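Local coordinates for intimin (Escherichia coli O127:H6 str. E2348/69, PDB 6TQD), which serves as a bacterial adhesin, its extracellular passenger carrying immunoglobulin-like domains that hold an extended conformation, at residues Val107-Asp118 / Ile130-Asn139. Sequence-based numbering, arbitrary orientation.
Sequences VDQVGVTDFTAD and ITYTATVKKN
F115 lays its ring against the side chain of Y132, with Y132 CD2 over one ring face and F115 CE1 3.5 Å from Y132 CB. The planes stand 34° apart with centroids 5.3 Å from each other, an oblique pairing that fits neither a stack nor an edge-to-face contact. With CG anti to the backbone N (chi1 -170°), the F115 ring leans over the neighbouring strand, and its CD1 also meets A134 CB at 3.6 Å. A117 CB sits over a face of the Y132 ring, 3.9 Å from its centroid and 15° off the normal, which meets the criteria for a CH-pi contact.

The backbones pair antiparallel, but the register slips by one residue between V112 and D114: T135 donates its N-H to D114 O while its own O receives T113 N. This classifies the irregularity as a beta bulge. T113, within it, turns its CB toward 130-139, and its OG1 gives a hydrogen bond to D114 OD2 from above the carboxylate plane.

Side chains close both ends. N139 grips D108 twice: OD1 accepts D108 N at 2.9 Å, nearly straight, and ND2 reaches D108 OD2 at 2.9 Å on its anti side. At the far end D118 OD1 takes T131 N at 2.9 Å, and a water links D118 OD2 to T131 OG1.

Strand 130-138 lies between 111-117 and 171-177 in one sheet of this bacterial Ig-like domain, while F115 and Y132 pack against strands 182-189 and 197-205 of the facing sheet, as in a beta sandwich.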
ATOM      1  N   VAL A 107      -4.945  -6.273  -1.130  1.00 13.39           N
ATOM      2  CA  VAL A 107      -5.444  -5.396  -2.173  1.00 11.36           C
ATOM      3  C   VAL A 107      -6.936  -5.138  -1.999  1.00 11.21           C
ATOM      4  O   VAL A 107      -7.724  -6.055  -1.731  1.00 13.68           O
ATOM      5  CB  VAL A 107      -5.144  -5.994  -3.561  1.00 15.99           C
ATOM      6  CG1 VAL A 107      -5.849  -5.201  -4.640  1.00 17.10           C
ATOM      7  CG2 VAL A 107      -3.642  -6.031  -3.795  1.00 14.55           C
ATOM      8  N   ASP A 108      -7.332  -3.881  -2.178  1.00 10.37           N
ATOM      9  CA  ASP A 108      -8.703  -3.398  -2.147  1.00 12.00           C
ATOM     10  C   ASP A 108      -9.295  -3.375  -0.742  1.00 12.50           C
ATOM     11  O   ASP A 108     -10.473  -3.022  -0.581  1.00 14.52           O
ATOM     12  CB  ASP A 108      -9.661  -4.187  -3.057  1.00 14.48           C
ATOM     13  CG  ASP A 108      -9.311  -4.061  -4.532  1.00 23.18           C
ATOM     14  OD1 ASP A 108      -9.544  -5.038  -5.285  1.00 27.11           O
ATOM     15  OD2 ASP A 108      -8.799  -2.998  -4.943  1.00 24.84           O
ATOM     16  N   GLN A 109      -8.521  -3.711   0.281  1.00 10.19           N
ATOM     17  CA  GLN A 109      -9.033  -3.753   1.644  1.00 10.40           C
ATOM     18  C   GLN A 109      -8.819  -2.400   2.314  1.00 11.30           C
ATOM     19  O   GLN A 109      -7.803  -1.741   2.087  1.00 12.16           O
ATOM     20  CB  GLN A 109      -8.289  -4.825   2.431  1.00 10.15           C
ATOM     21  CG  GLN A 109      -8.717  -4.947   3.886  1.00 11.81           C
ATOM     22  CD  GLN A 109      -7.827  -5.896   4.654  1.00 13.56           C
ATOM     23  OE1 GLN A 109      -8.143  -7.066   4.820  1.00 17.05           O
ATOM     24  NE2 GLN A 109      -6.691  -5.398   5.085  1.00 13.59           N
ATOM     25  N   VAL A 110      -9.796  -1.980   3.119  1.00  9.07           N
ATOM     26  CA  VAL A 110      -9.620  -0.841   4.023  1.00  8.66           C
ATOM     27  C   VAL A 110      -8.951  -1.407   5.276  1.00 10.17           C
ATOM     28  O   VAL A 110      -9.604  -2.055   6.091  1.00 11.51           O
ATOM     29  CB  VAL A 110     -10.945  -0.153   4.341  1.00  8.66           C
ATOM     30  CG1 VAL A 110     -10.735   0.954   5.358  1.00  7.66           C
ATOM     31  CG2 VAL A 110     -11.582   0.391   3.059  1.00 10.47           C
ATOM     32  N   GLY A 111      -7.647  -1.180   5.421  1.00  7.72           N
ATOM     33  CA  GLY A 111      -6.885  -1.851   6.453  1.00  7.88           C
ATOM     34  C   GLY A 111      -5.825  -0.952   7.065  1.00  7.67           C
ATOM     35  O   GLY A 111      -5.391   0.037   6.475  1.00  7.29           O
ATOM     36  N   VAL A 112      -5.412  -1.328   8.273  1.00  6.43           N
ATOM     37  CA  VAL A 112      -4.314  -0.644   8.956  1.00  7.94           C
ATOM     38  C   VAL A 112      -3.012  -1.013   8.258  1.00  8.99           C
ATOM     39  O   VAL A 112      -2.651  -2.195   8.160  1.00 14.32           O
ATOM     40  CB  VAL A 112      -4.258  -1.043  10.433  1.00  8.37           C
ATOM     41  CG1 VAL A 112      -3.078  -0.345  11.131  1.00 11.26           C
ATOM     42  CG2 VAL A 112      -5.560  -0.716  11.134  1.00  8.88           C
ATOM     43  N   THR A 113      -2.293  -0.009   7.769  1.00  9.25           N
ATOM     44  CA  THR A 113      -1.017  -0.266   7.110  1.00 10.63           C
ATOM     45  C   THR A 113       0.189  -0.020   8.004  1.00 13.51           C
ATOM     46  O   THR A 113       1.266  -0.554   7.725  1.00 16.10           O
ATOM     47  CB  THR A 113      -0.868   0.604   5.854  1.00 14.39           C
ATOM     48  OG1 THR A 113      -0.989   1.988   6.212  1.00 17.63           O
ATOM     49  CG2 THR A 113      -1.932   0.264   4.830  1.00 16.59           C
ATOM     50  N   ASP A 114       0.040   0.791   9.041  1.00 11.91           N
ATOM     51  CA  ASP A 114       1.142   1.148   9.919  1.00 14.04           C
ATOM     52  C   ASP A 114       0.560   1.352  11.309  1.00  9.97           C
ATOM     53  O   ASP A 114      -0.546   1.886  11.451  1.00 11.06           O
ATOM     54  CB  ASP A 114       1.811   2.448   9.468  1.00 17.53           C
ATOM     55  CG  ASP A 114       2.357   2.363   8.060  1.00 29.18           C
ATOM     56  OD1 ASP A 114       3.493   1.877   7.885  1.00 34.20           O
ATOM     57  OD2 ASP A 114       1.644   2.789   7.127  1.00 33.18           O
ATOM     58  N   PHE A 115       1.305   0.938  12.335  1.00  9.52           N
ATOM     59  CA  PHE A 115       0.878   1.149  13.717  1.00 10.72           C
ATOM     60  C   PHE A 115       2.160   1.327  14.528  1.00 11.42           C
ATOM     61  O   PHE A 115       2.877   0.352  14.782  1.00 13.11           O
ATOM     62  CB  PHE A 115       0.043  -0.018  14.228  1.00  9.59           C
ATOM     63  CG  PHE A 115      -0.628   0.240  15.550  1.00  9.52           C
ATOM     64  CD1 PHE A 115      -1.260   1.452  15.794  1.00  9.44           C
ATOM     65  CD2 PHE A 115      -0.662  -0.736  16.531  1.00  9.36           C
ATOM     66  CE1 PHE A 115      -1.892   1.688  16.999  1.00  9.05           C
ATOM     67  CE2 PHE A 115      -1.288  -0.502  17.740  1.00  9.47           C
ATOM     68  CZ  PHE A 115      -1.908   0.713  17.971  1.00  9.67           C
ATOM     69  N   THR A 116       2.443   2.570  14.905  1.00 12.75           N
ATOM     70  CA  THR A 116       3.723   2.932  15.490  1.00 14.50           C
ATOM     71  C   THR A 116       3.508   3.741  16.761  1.00 15.34           C
ATOM     72  O   THR A 116       2.479   4.398  16.941  1.00 14.36           O
ATOM     73  CB  THR A 116       4.561   3.772  14.513  1.00 16.96           C
ATOM     74  OG1 THR A 116       3.842   4.956  14.145  1.00 19.06           O
ATOM     75  CG2 THR A 116       4.862   2.975  13.254  1.00 16.60           C
ATOM     76  N   ALA A 117       4.500   3.685  17.632  1.00 16.54           N
ATOM     77  CA  ALA A 117       4.500   4.425  18.887  1.00 15.89           C
ATOM     78  C   ALA A 117       5.505   5.570  18.834  1.00 16.32           C
ATOM     79  O   ALA A 117       6.513   5.504  18.122  1.00 17.65           O
ATOM     80  CB  ALA A 117       4.841   3.492  20.048  1.00 16.96           C
ATOM     81  N   ASP A 118       5.224   6.622  19.599  1.00 16.26           N
ATOM     82  CA  ASP A 118       6.120   7.765  19.639  1.00 17.61           C
ATOM     83  C   ASP A 118       7.356   7.523  20.493  1.00 18.32           C
ATOM     84  O   ASP A 118       8.306   8.310  20.416  1.00 21.25           O
ATOM     85  CB  ASP A 118       5.393   9.030  20.120  1.00 19.10           C
ATOM     86  CG  ASP A 118       5.004   8.974  21.584  1.00 21.21           C
ATOM     87  OD1 ASP A 118       4.862   7.863  22.129  1.00 18.27           O
ATOM     88  OD2 ASP A 118       4.864  10.065  22.194  1.00 24.08           O
ATOM     89  N   ILE A 130       2.778   6.359  26.302  1.00 15.58           N
ATOM     90  CA  ILE A 130       3.257   6.057  24.954  1.00 15.14           C
ATOM     91  C   ILE A 130       2.066   6.211  24.020  1.00 14.91           C
ATOM     92  O   ILE A 130       1.024   5.578  24.223  1.00 14.13           O
ATOM     93  CB  ILE A 130       3.843   4.642  24.880  1.00 15.30           C
ATOM     94  CG1 ILE A 130       5.059   4.519  25.811  1.00 16.51           C
ATOM     95  CG2 ILE A 130       4.213   4.298  23.440  1.00 16.90           C
ATOM     96  CD1 ILE A 130       5.676   3.134  25.836  1.00 20.10           C
ATOM     97  N   THR A 131       2.206   7.055  22.999  1.00 13.77           N
ATOM     98  CA  THR A 131       1.104   7.354  22.093  1.00 13.61           C
ATOM     99  C   THR A 131       1.305   6.602  20.788  1.00 12.75           C
ATOM    100  O   THR A 131       2.365   6.708  20.156  1.00 12.65           O
ATOM    101  CB  THR A 131       0.992   8.850  21.824  1.00 15.49           C
ATOM    102  OG1 THR A 131       0.794   9.530  23.075  1.00 15.38           O
ATOM    103  CG2 THR A 131      -0.172   9.140  20.902  1.00 15.89           C
ATOM    104  N   TYR A 132       0.279   5.870  20.381  1.00 11.54           N
ATOM    105  CA  TYR A 132       0.303   5.060  19.168  1.00 11.01           C
ATOM    106  C   TYR A 132      -0.541   5.719  18.091  1.00 11.55           C
ATOM    107  O   TYR A 132      -1.583   6.309  18.375  1.00 10.45           O
ATOM    108  CB  TYR A 132      -0.257   3.667  19.441  1.00 10.70           C
ATOM    109  CG  TYR A 132       0.631   2.772  20.268  1.00 11.37           C
ATOM    110  CD1 TYR A 132       0.740   2.932  21.647  1.00 12.71           C
ATOM    111  CD2 TYR A 132       1.349   1.747  19.674  1.00 11.45           C
ATOM    112  CE1 TYR A 132       1.556   2.098  22.400  1.00 13.58           C
ATOM    113  CE2 TYR A 132       2.161   0.911  20.417  1.00 12.29           C
ATOM    114  CZ  TYR A 132       2.259   1.087  21.783  1.00 13.81           C
ATOM    115  OH  TYR A 132       3.064   0.262  22.543  1.00 15.00           O
ATOM    116  N   THR A 133      -0.098   5.584  16.842  1.00 10.12           N
ATOM    117  CA  THR A 133      -0.802   6.120  15.689  1.00  9.54           C
ATOM    118  C   THR A 133      -0.986   4.984  14.698  1.00  9.06           C
ATOM    119  O   THR A 133      -0.008   4.357  14.291  1.00  9.31           O
ATOM    120  CB  THR A 133      -0.013   7.256  15.031  1.00 10.46           C
ATOM    121  OG1 THR A 133       0.199   8.313  15.971  1.00 12.93           O
ATOM    122  CG2 THR A 133      -0.774   7.803  13.823  1.00  9.75           C
ATOM    123  N   ALA A 134      -2.228   4.723  14.331  1.00  8.44           N
ATOM    124  CA  ALA A 134      -2.565   3.783  13.280  1.00  7.97           C
ATOM    125  C   ALA A 134      -2.945   4.559  12.032  1.00  8.79           C
ATOM    126  O   ALA A 134      -3.680   5.552  12.106  1.00  8.24           O
ATOM    127  CB  ALA A 134      -3.755   2.919  13.689  1.00  7.56           C
ATOM    128  N   THR A 135      -2.420   4.121  10.895  1.00  8.20           N
ATOM    129  CA  THR A 135      -2.771   4.667   9.594  1.00  8.54           C
ATOM    130  C   THR A 135      -3.577   3.630   8.832  1.00  8.13           C
ATOM    131  O   THR A 135      -3.172   2.466   8.745  1.00  7.17           O
ATOM    132  CB  THR A 135      -1.513   5.040   8.807  1.00 10.74           C
ATOM    133  OG1 THR A 135      -0.714   5.951   9.569  1.00 14.89           O
ATOM    134  CG2 THR A 135      -1.906   5.721   7.496  1.00 13.81           C
ATOM    135  N   VAL A 136      -4.719   4.050   8.293  1.00  7.14           N
ATOM    136  CA  VAL A 136      -5.614   3.182   7.539  1.00  6.08           C
ATOM    137  C   VAL A 136      -5.593   3.619   6.083  1.00  7.42           C
ATOM    138  O   VAL A 136      -5.853   4.788   5.782  1.00  8.33           O
ATOM    139  CB  VAL A 136      -7.055   3.235   8.093  1.00  6.01           C
ATOM    140  CG1 VAL A 136      -7.985   2.377   7.232  1.00  8.69           C
ATOM    141  CG2 VAL A 136      -7.082   2.778   9.541  1.00  7.31           C
ATOM    142  N   LYS A 137      -5.322   2.677   5.182  1.00  8.33           N
ATOM    143  CA  LYS A 137      -5.299   2.969   3.755  1.00  7.02           C
ATOM    144  C   LYS A 137      -6.035   1.864   3.009  1.00  7.81           C
ATOM    145  O   LYS A 137      -6.225   0.752   3.514  1.00  7.94           O
ATOM    146  CB  LYS A 137      -3.865   3.052   3.197  1.00  8.59           C
ATOM    147  CG  LYS A 137      -2.969   4.032   3.920  1.00  8.81           C
ATOM    148  CD  LYS A 137      -1.592   4.054   3.286  1.00 12.13           C
ATOM    149  CE  LYS A 137      -0.611   4.886   4.083  1.00 15.68           C
ATOM    150  NZ  LYS A 137       0.749   4.834   3.472  1.00 20.40           N
ATOM    151  N   LYS A 138      -6.446   2.187   1.783  1.00  7.12           N
ATOM    152  CA  LYS A 138      -6.899   1.204   0.803  1.00  8.65           C
ATOM    153  C   LYS A 138      -6.066   1.452  -0.439  1.00  9.44           C
ATOM    154  O   LYS A 138      -6.126   2.550  -1.002  1.00 10.17           O
ATOM    155  CB  LYS A 138      -8.382   1.393   0.482  1.00  8.63           C
ATOM    156  CG  LYS A 138      -8.907   0.494  -0.643  1.00  8.48           C
ATOM    157  CD  LYS A 138     -10.366   0.811  -0.936  1.00 18.42           C
ATOM    158  CE  LYS A 138     -10.890   0.038  -2.137  1.00 27.10           C
ATOM    159  NZ  LYS A 138     -12.315   0.384  -2.415  1.00 30.84           N
ATOM    160  N   ASN A 139      -5.266   0.461  -0.823  1.00 10.27           N
ATOM    161  CA  ASN A 139      -4.364   0.571  -1.976  1.00 11.42           C
ATOM    162  C   ASN A 139      -3.529   1.850  -1.895  1.00 12.77           C
ATOM    163  O   ASN A 139      -3.388   2.605  -2.862  1.00 14.21           O
ATOM    164  CB  ASN A 139      -5.145   0.487  -3.284  1.00 12.52           C
ATOM    165  CG  ASN A 139      -5.872  -0.846  -3.444  1.00 13.31           C
ATOM    166  OD1 ASN A 139      -5.430  -1.865  -2.934  1.00 10.94           O
ATOM    167  ND2 ASN A 139      -7.003  -0.827  -4.133  1.00 15.66           N
TER
HETATM  168  O   HOH W   1      -5.632  -2.018   0.679  1.00 11.04           O
HETATM  169  O   HOH W   2       3.151  10.015  24.445  1.00 15.06           O